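Local coordinates for uncharacterized SRPBCC domain-containing protein (Micromonospora chersina, PDB 6V04), which is of unknown function but is encoded in the dynemicin biosynthetic locus and has a START/Bet v1-like architecture that suggests a role in making this antibiotic, at residues Arg55-Glu67 with Arg76-Pro88. Numbering follows the deposited sequence. Where two conformers were deposited one is given.
Sequences RVDFGDGDFFDIE and RLLFRWSFLGVGP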
ATOM      1  N   ARG A  55      -8.699   4.616  10.476  0.57 28.48           N
ATOM      2  CA  ARG A  55      -8.303   4.402   9.092  0.57 24.99           C
ATOM      3  C   ARG A  55      -7.458   5.584   8.649  0.57 24.45           C
ATOM      4  O   ARG A  55      -7.805   6.731   8.940  0.57 31.77           O
ATOM      5  CB  ARG A  55      -9.551   4.263   8.211  0.57 28.70           C
ATOM      6  CG  ARG A  55      -9.335   3.862   6.768  0.57 29.75           C
ATOM      7  CD  ARG A  55     -10.703   3.784   6.098  0.57 29.84           C
ATOM      8  NE  ARG A  55     -10.680   3.389   4.694  0.57 31.28           N
ATOM      9  CZ  ARG A  55     -10.397   4.205   3.687  0.57 29.62           C
ATOM     10  NH1 ARG A  55     -10.079   5.473   3.919  0.57 40.38           N
ATOM     11  NH2 ARG A  55     -10.429   3.752   2.440  0.57 28.77           N
ATOM     12  N   VAL A  56      -6.366   5.318   7.936  1.00 22.74           N
ATOM     13  CA  VAL A  56      -5.552   6.376   7.351  1.00 23.53           C
ATOM     14  C   VAL A  56      -5.599   6.232   5.841  1.00 23.15           C
ATOM     15  O   VAL A  56      -5.484   5.126   5.305  1.00 22.41           O
ATOM     16  CB  VAL A  56      -4.103   6.376   7.872  1.00 24.01           C
ATOM     17  CG1 VAL A  56      -3.352   5.118   7.452  1.00 24.31           C
ATOM     18  CG2 VAL A  56      -3.388   7.625   7.379  1.00 26.52           C
ATOM     19  N   ASP A  57      -5.828   7.351   5.164  1.00 23.39           N
ATOM     20  CA  ASP A  57      -6.023   7.395   3.724  1.00 24.53           C
ATOM     21  C   ASP A  57      -4.996   8.353   3.142  1.00 23.40           C
ATOM     22  O   ASP A  57      -4.821   9.455   3.670  1.00 26.29           O
ATOM     23  CB  ASP A  57      -7.447   7.862   3.419  1.00 26.69           C
ATOM     24  CG  ASP A  57      -7.830   7.657   1.989  1.00 39.47           C
ATOM     25  OD1 ASP A  57      -7.193   8.283   1.121  1.00 42.16           O
ATOM     26  OD2 ASP A  57      -8.759   6.860   1.746  1.00 48.47           O
ATOM     27  N   PHE A  58      -4.307   7.936   2.079  1.00 22.18           N
ATOM     28  CA  PHE A  58      -3.242   8.752   1.511  1.00 20.74           C
ATOM     29  C   PHE A  58      -3.708   9.607   0.341  1.00 23.80           C
ATOM     30  O   PHE A  58      -2.923  10.416  -0.156  1.00 26.38           O
ATOM     31  CB  PHE A  58      -2.067   7.863   1.127  1.00 22.96           C
ATOM     32  CG  PHE A  58      -1.522   7.112   2.300  1.00 23.05           C
ATOM     33  CD1 PHE A  58      -0.844   7.785   3.296  1.00 25.37           C
ATOM     34  CD2 PHE A  58      -1.777   5.769   2.450  1.00 22.50           C
ATOM     35  CE1 PHE A  58      -0.379   7.115   4.405  1.00 23.61           C
ATOM     36  CE2 PHE A  58      -1.298   5.083   3.560  1.00 24.17           C
ATOM     37  CZ  PHE A  58      -0.616   5.768   4.543  1.00 23.16           C
ATOM     38  N   GLY A  59      -4.963   9.482  -0.069  1.00 22.40           N
ATOM     39  CA  GLY A  59      -5.531  10.366  -1.059  1.00 24.49           C
ATOM     40  C   GLY A  59      -5.338   9.922  -2.485  1.00 24.24           C
ATOM     41  O   GLY A  59      -5.758  10.654  -3.413  1.00 23.89           O
ATOM     42  N   ASP A  60      -4.755   8.745  -2.690  1.00 22.39           N
ATOM     43  CA  ASP A  60      -4.403   8.231  -4.006  1.00 22.56           C
ATOM     44  C   ASP A  60      -4.951   6.834  -4.252  1.00 19.98           C
ATOM     45  O   ASP A  60      -4.534   6.179  -5.214  1.00 21.63           O
ATOM     46  CB  ASP A  60      -2.876   8.237  -4.201  1.00 22.25           C
ATOM     47  CG  ASP A  60      -2.153   7.356  -3.216  1.00 21.87           C
ATOM     48  OD1 ASP A  60      -2.831   6.752  -2.371  1.00 21.67           O
ATOM     49  OD2 ASP A  60      -0.916   7.296  -3.320  1.00 23.34           O
ATOM     50  N   GLY A  61      -5.868   6.355  -3.417  1.00 20.97           N
ATOM     51  CA  GLY A  61      -6.350   4.994  -3.474  1.00 22.15           C
ATOM     52  C   GLY A  61      -5.803   4.116  -2.371  1.00 24.18           C
ATOM     53  O   GLY A  61      -6.438   3.111  -2.035  1.00 23.45           O
ATOM     54  N   ASP A  62      -4.659   4.465  -1.805  1.00 20.27           N
ATOM     55  CA  ASP A  62      -4.040   3.664  -0.754  1.00 19.22           C
ATOM     56  C   ASP A  62      -4.576   4.060   0.620  1.00 21.03           C
ATOM     57  O   ASP A  62      -4.882   5.228   0.888  1.00 22.38           O
ATOM     58  CB  ASP A  62      -2.520   3.834  -0.761  1.00 19.46           C
ATOM     59  CG  ASP A  62      -1.832   3.110  -1.912  1.00 20.03           C
ATOM     60  OD1 ASP A  62      -2.494   2.446  -2.737  1.00 23.68           O
ATOM     61  OD2 ASP A  62      -0.592   3.233  -1.964  1.00 23.66           O
ATOM     62  N   PHE A  63      -4.660   3.071   1.506  1.00 20.74           N
ATOM     63  CA  PHE A  63      -5.136   3.299   2.863  1.00 20.20           C
ATOM     64  C   PHE A  63      -4.727   2.093   3.699  1.00 21.52           C
ATOM     65  O   PHE A  63      -4.401   1.038   3.154  1.00 21.49           O
ATOM     66  CB  PHE A  63      -6.647   3.493   2.916  1.00 22.89           C
ATOM     67  CG  PHE A  63      -7.443   2.277   2.546  1.00 22.92           C
ATOM     68  CD1 PHE A  63      -7.708   1.982   1.221  1.00 24.63           C
ATOM     69  CD2 PHE A  63      -7.973   1.450   3.532  1.00 24.39           C
ATOM     70  CE1 PHE A  63      -8.468   0.877   0.880  1.00 25.05           C
ATOM     71  CE2 PHE A  63      -8.732   0.349   3.192  1.00 26.08           C
ATOM     72  CZ  PHE A  63      -8.981   0.065   1.862  1.00 26.09           C
ATOM     73  N   PHE A  64      -4.762   2.263   5.026  1.00 22.27           N
ATOM     74  CA  PHE A  64      -4.667   1.162   5.985  1.00 20.74           C
ATOM     75  C   PHE A  64      -5.877   1.213   6.904  1.00 22.80           C
ATOM     76  O   PHE A  64      -6.269   2.293   7.371  1.00 23.87           O
ATOM     77  CB  PHE A  64      -3.429   1.230   6.899  1.00 23.21           C
ATOM     78  CG  PHE A  64      -2.110   1.010   6.226  1.00 22.26           C
ATOM     79  CD1 PHE A  64      -1.417   2.076   5.694  1.00 23.14           C
ATOM     80  CD2 PHE A  64      -1.510  -0.249   6.221  1.00 22.15           C
ATOM     81  CE1 PHE A  64      -0.190   1.904   5.109  1.00 24.29           C
ATOM     82  CE2 PHE A  64      -0.275  -0.426   5.644  1.00 23.09           C
ATOM     83  CZ  PHE A  64       0.394   0.645   5.095  1.00 24.47           C
ATOM     84  N   ASP A  65      -6.459   0.047   7.179  1.00 22.78           N
ATOM     85  CA  ASP A  65      -7.386  -0.105   8.295  1.00 23.20           C
ATOM     86  C   ASP A  65      -6.583  -0.365   9.567  1.00 24.35           C
ATOM     87  O   ASP A  65      -5.697  -1.220   9.571  1.00 26.19           O
ATOM     88  CB  ASP A  65      -8.353  -1.262   8.045  1.00 24.60           C
ATOM     89  CG  ASP A  65      -9.386  -0.960   6.973  1.00 31.79           C
ATOM     90  OD1 ASP A  65      -9.689   0.222   6.739  1.00 32.87           O
ATOM     91  OD2 ASP A  65      -9.904  -1.931   6.374  1.00 33.16           O
ATOM     92  N   ILE A  66      -6.908   0.349  10.649  1.00 23.50           N
ATOM     93  CA  ILE A  66      -6.099   0.363  11.866  1.00 24.21           C
ATOM     94  C   ILE A  66      -6.940  -0.061  13.067  1.00 25.24           C
ATOM     95  O   ILE A  66      -8.084   0.376  13.229  1.00 26.84           O
ATOM     96  CB  ILE A  66      -5.506   1.764  12.124  1.00 24.28           C
ATOM     97  CG1 ILE A  66      -4.668   2.221  10.926  1.00 23.92           C
ATOM     98  CG2 ILE A  66      -4.678   1.758  13.420  1.00 27.50           C
ATOM     99  CD1 ILE A  66      -4.227   3.671  11.001  1.00 26.74           C
ATOM    100  N   GLU A  67      -6.342  -0.868  13.938  1.00 24.75           N
ATOM    101  CA  GLU A  67      -6.881  -1.155  15.264  1.00 28.89           C
ATOM    102  C   GLU A  67      -5.832  -0.727  16.279  1.00 25.24           C
ATOM    103  O   GLU A  67      -4.695  -1.206  16.232  1.00 27.16           O
ATOM    104  CB  GLU A  67      -7.210  -2.641  15.429  1.00 30.37           C
ATOM    105  CG  GLU A  67      -8.330  -3.138  14.536  1.00 46.76           C
ATOM    106  CD  GLU A  67      -9.703  -2.763  15.058  1.00 75.95           C
ATOM    107  OE1 GLU A  67      -9.786  -2.161  16.150  1.00 82.24           O
ATOM    108  OE2 GLU A  67     -10.702  -3.076  14.376  1.00 85.35           O
ATOM    109  N   ARG A  76       4.243   6.635  23.359  1.00 31.08           N
ATOM    110  CA  ARG A  76       4.192   5.742  22.209  1.00 32.94           C
ATOM    111  C   ARG A  76       2.763   5.460  21.771  1.00 27.57           C
ATOM    112  O   ARG A  76       1.796   5.652  22.515  1.00 28.21           O
ATOM    113  CB  ARG A  76       4.911   4.429  22.507  1.00 38.02           C
ATOM    114  CG  ARG A  76       4.145   3.526  23.425  1.00 31.12           C
ATOM    115  CD  ARG A  76       5.059   2.437  23.954  1.00 36.80           C
ATOM    116  NE  ARG A  76       6.054   3.009  24.846  1.00 49.91           N
ATOM    117  CZ  ARG A  76       7.100   2.347  25.322  1.00 49.90           C
ATOM    118  NH1 ARG A  76       7.299   1.085  24.978  1.00 42.59           N
ATOM    119  NH2 ARG A  76       7.949   2.958  26.132  1.00 44.19           N
ATOM    120  N   LEU A  77       2.662   5.038  20.512  1.00 30.17           N
ATOM    121  CA  LEU A  77       1.448   4.526  19.906  1.00 28.75           C
ATOM    122  C   LEU A  77       1.712   3.093  19.483  1.00 28.15           C
ATOM    123  O   LEU A  77       2.699   2.833  18.793  1.00 31.12           O
ATOM    124  CB  LEU A  77       1.061   5.353  18.674  1.00 27.74           C
ATOM    125  CG  LEU A  77       0.758   6.826  18.915  1.00 29.73           C
ATOM    126  CD1 LEU A  77       0.863   7.601  17.611  1.00 33.88           C
ATOM    127  CD2 LEU A  77      -0.626   6.965  19.500  1.00 37.04           C
ATOM    128  N   LEU A  78       0.840   2.174  19.887  1.00 26.83           N
ATOM    129  CA  LEU A  78       0.924   0.777  19.484  1.00 26.67           C
ATOM    130  C   LEU A  78      -0.378   0.405  18.797  1.00 24.37           C
ATOM    131  O   LEU A  78      -1.453   0.537  19.394  1.00 26.64           O
ATOM    132  CB  LEU A  78       1.164  -0.131  20.687  1.00 29.15           C
ATOM    133  CG  LEU A  78       2.400   0.261  21.482  1.00 30.59           C
ATOM    134  CD1 LEU A  78       2.513  -0.602  22.725  1.00 32.13           C
ATOM    135  CD2 LEU A  78       3.637   0.115  20.636  1.00 36.03           C
ATOM    136  N   PHE A  79      -0.272  -0.098  17.573  1.00 25.65           N
ATOM    137  CA  PHE A  79      -1.451  -0.409  16.782  1.00 24.72           C
ATOM    138  C   PHE A  79      -1.137  -1.501  15.772  1.00 25.57           C
ATOM    139  O   PHE A  79       0.019  -1.856  15.531  1.00 27.23           O
ATOM    140  CB  PHE A  79      -2.002   0.853  16.087  1.00 23.89           C
ATOM    141  CG  PHE A  79      -0.993   1.611  15.253  1.00 22.78           C
ATOM    142  CD1 PHE A  79      -0.183   2.580  15.824  1.00 25.45           C
ATOM    143  CD2 PHE A  79      -0.888   1.391  13.894  1.00 24.10           C
ATOM    144  CE1 PHE A  79       0.729   3.286  15.053  1.00 24.84           C
ATOM    145  CE2 PHE A  79       0.028   2.095  13.125  1.00 23.56           C
ATOM    146  CZ  PHE A  79       0.830   3.041  13.707  1.00 24.62           C
ATOM    147  N   ARG A  80      -2.204  -2.057  15.215  1.00 22.81           N
ATOM    148  CA  ARG A  80      -2.144  -3.066  14.172  1.00 22.42           C
ATOM    149  C   ARG A  80      -2.830  -2.511  12.932  1.00 23.49           C
ATOM    150  O   ARG A  80      -3.799  -1.754  13.039  1.00 25.35           O
ATOM    151  CB  ARG A  80      -2.826  -4.347  14.638  1.00 24.25           C
ATOM    152  CG  ARG A  80      -2.059  -5.050  15.739  1.00 27.72           C
ATOM    153  CD  ARG A  80      -2.924  -6.055  16.453  1.00 28.64           C
ATOM    154  NE  ARG A  80      -3.911  -5.411  17.316  1.00 30.94           N
ATOM    155  CZ  ARG A  80      -5.230  -5.437  17.135  1.00 31.90           C
ATOM    156  NH1 ARG A  80      -5.771  -6.085  16.109  1.00 37.48           N
ATOM    157  NH2 ARG A  80      -6.017  -4.826  18.010  1.00 33.60           N
ATOM    158  N   TRP A  81      -2.333  -2.866  11.750  1.00 22.14           N
ATOM    159  CA  TRP A  81      -3.029  -2.377  10.571  1.00 21.80           C
ATOM    160  C   TRP A  81      -2.927  -3.360   9.414  1.00 23.39           C
ATOM    161  O   TRP A  81      -2.128  -4.300   9.418  1.00 23.64           O
ATOM    162  CB  TRP A  81      -2.533  -0.977  10.201  1.00 23.03           C
ATOM    163  CG  TRP A  81      -1.160  -0.789   9.603  1.00 20.87           C
ATOM    164  CD1 TRP A  81      -0.284  -1.727   9.163  1.00 21.05           C
ATOM    165  CD2 TRP A  81      -0.542   0.479   9.361  1.00 22.16           C
ATOM    166  NE1 TRP A  81       0.857  -1.126   8.680  1.00 22.90           N
ATOM    167  CE2 TRP A  81       0.713   0.232   8.781  1.00 22.39           C
ATOM    168  CE3 TRP A  81      -0.942   1.803   9.575  1.00 24.20           C
ATOM    169  CZ2 TRP A  81       1.582   1.263   8.409  1.00 23.64           C
ATOM    170  CZ3 TRP A  81      -0.079   2.825   9.210  1.00 23.72           C
ATOM    171  CH2 TRP A  81       1.158   2.553   8.627  1.00 25.07           C
ATOM    172  N   SER A  82      -3.781  -3.114   8.412  1.00 22.67           N
ATOM    173  CA  SER A  82      -3.947  -3.976   7.250  1.00 22.06           C
ATOM    174  C   SER A  82      -3.981  -3.096   6.011  1.00 21.81           C
ATOM    175  O   SER A  82      -4.895  -2.273   5.864  1.00 23.09           O
ATOM    176  CB  SER A  82      -5.239  -4.789   7.361  1.00 24.40           C
ATOM    177  OG  SER A  82      -5.532  -5.471   6.155  1.00 27.46           O
ATOM    178  N   PHE A  83      -3.004  -3.276   5.120  1.00 21.61           N
ATOM    179  CA  PHE A  83      -2.916  -2.426   3.931  1.00 19.68           C
ATOM    180  C   PHE A  83      -4.059  -2.728   2.973  1.00 21.75           C
ATOM    181  O   PHE A  83      -4.309  -3.880   2.611  1.00 22.92           O
ATOM    182  CB  PHE A  83      -1.576  -2.614   3.232  1.00 21.45           C
ATOM    183  CG  PHE A  83      -1.323  -1.643   2.116  1.00 21.73           C
ATOM    184  CD1 PHE A  83      -1.488  -0.287   2.307  1.00 22.61           C
ATOM    185  CD2 PHE A  83      -0.872  -2.097   0.895  1.00 22.34           C
ATOM    186  CE1 PHE A  83      -1.247   0.598   1.267  1.00 22.67           C
ATOM    187  CE2 PHE A  83      -0.637  -1.208  -0.136  1.00 23.23           C
ATOM    188  CZ  PHE A  83      -0.792   0.118   0.063  1.00 21.54           C
ATOM    189  N   LEU A  84      -4.736  -1.672   2.544  1.00 21.82           N
ATOM    190  CA  LEU A  84      -5.896  -1.747   1.655  1.00 22.97           C
ATOM    191  C   LEU A  84      -7.025  -2.569   2.260  1.00 24.66           C
ATOM    192  O   LEU A  84      -7.946  -2.992   1.547  1.00 25.18           O
ATOM    193  CB  LEU A  84      -5.513  -2.303   0.273  1.00 23.46           C
ATOM    194  CG  LEU A  84      -4.357  -1.600  -0.426  1.00 21.43           C
ATOM    195  CD1 LEU A  84      -3.999  -2.375  -1.697  1.00 24.32           C
ATOM    196  CD2 LEU A  84      -4.692  -0.166  -0.736  1.00 25.30           C
ATOM    197  N   GLY A  85      -6.971  -2.812   3.576  1.00 24.68           N
ATOM    198  CA  GLY A  85      -7.963  -3.618   4.241  1.00 26.09           C
ATOM    199  C   GLY A  85      -7.870  -5.104   3.980  1.00 27.22           C
ATOM    200  O   GLY A  85      -8.648  -5.862   4.563  1.00 31.95           O
ATOM    201  N   VAL A  86      -6.937  -5.541   3.140  1.00 26.01           N
ATOM    202  CA  VAL A  86      -6.821  -6.946   2.777  1.00 27.18           C
ATOM    203  C   VAL A  86      -5.471  -7.537   3.134  1.00 26.95           C
ATOM    204  O   VAL A  86      -5.355  -8.768   3.196  1.00 28.96           O
ATOM    205  CB  VAL A  86      -7.103  -7.153   1.274  1.00 31.39           C
ATOM    206  CG1 VAL A  86      -8.445  -6.583   0.931  1.00 35.38           C
ATOM    207  CG2 VAL A  86      -6.008  -6.521   0.405  1.00 30.57           C
ATOM    208  N   GLY A  87      -4.444  -6.720   3.354  1.00 25.04           N
ATOM    209  CA  GLY A  87      -3.129  -7.223   3.671  1.00 27.11           C
ATOM    210  C   GLY A  87      -3.049  -7.863   5.040  1.00 26.38           C
ATOM    211  O   GLY A  87      -3.904  -7.665   5.914  1.00 26.35           O
ATOM    212  N   PRO A  88      -2.001  -8.649   5.255  1.00 25.57           N
ATOM    213  CA  PRO A  88      -1.836  -9.300   6.556  1.00 26.98           C
ATOM    214  C   PRO A  88      -1.640  -8.272   7.659  1.00 26.43           C
ATOM    215  O   PRO A  88      -1.106  -7.184   7.435  1.00 26.42           O
ATOM    216  CB  PRO A  88      -0.589 -10.172   6.364  1.00 29.57           C
ATOM    217  CG  PRO A  88       0.170  -9.489   5.271  1.00 26.83           C
ATOM    218  CD  PRO A  88      -0.873  -8.905   4.350  1.00 25.90           C
TER
HETATM  219  O   HOH W   1      -9.806  -4.453   7.223  1.00 44.99           O
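Phe64 lies flat against the indole of Trp81, its ring centroid 3.6 Å from that of the Trp81 six-membered ring and the planes only 12° apart. This is a face-to-face stack, with Phe64 CE2 reaching as far as Trp81 NE1, 3.3 Å away. With CG between the backbone N and the carbonyl carbon (chi1 72°), the Trp81 indole turns one face to Phe64; Phe79 covers its other face. On the opposite side of the Phe64 ring comes Phe83, turned by 46°, its CD1 3.5 Å from Phe64 CZ. Ile66 runs alongside Trp81 and meets the indole edge with CG1, while its CG2 touches Phe79.

These residues share one face of the antiparallel hairpin formed by strands 63-72 and 76-83, within the curved sheet of the N-terminal START/Bet v1-like domain. Phe64-Phe83 and Ile66-Trp81 are its non-hydrogen-bonded pairs; between them Asp65 and Ser82 exchange two backbone hydrogen bonds. Glu67 and Arg80 form a second hydrogen-bonded pair, Arg80 N meeting Glu67 O at 2.8 Å. Glu67 CB rests on a face of the Arg80 guanidinium, which forms salt bridges to Asp69 and Glu89.

Strand 76-83 ends in a type II turn, Ser82 to Gly85, and Ser82 O accepts from Asp65 N and Gly85 N on opposite faces of its plane. From this turn Leu84 lies over one face of the Phe63 ring, its CA 3.8 Å from the ring centroid in a CH-pi contact; in one of two deposited conformers, Arg55 NH2 covers the other face. A water donates to both Asp65 OD2 and Gly85 O. Asp62 sets its carboxylate at the edge of the Phe83 ring, Asp62 OD2 3.7 Å from Phe83 CZ, and forms salt bridges to Arg259 and Arg148.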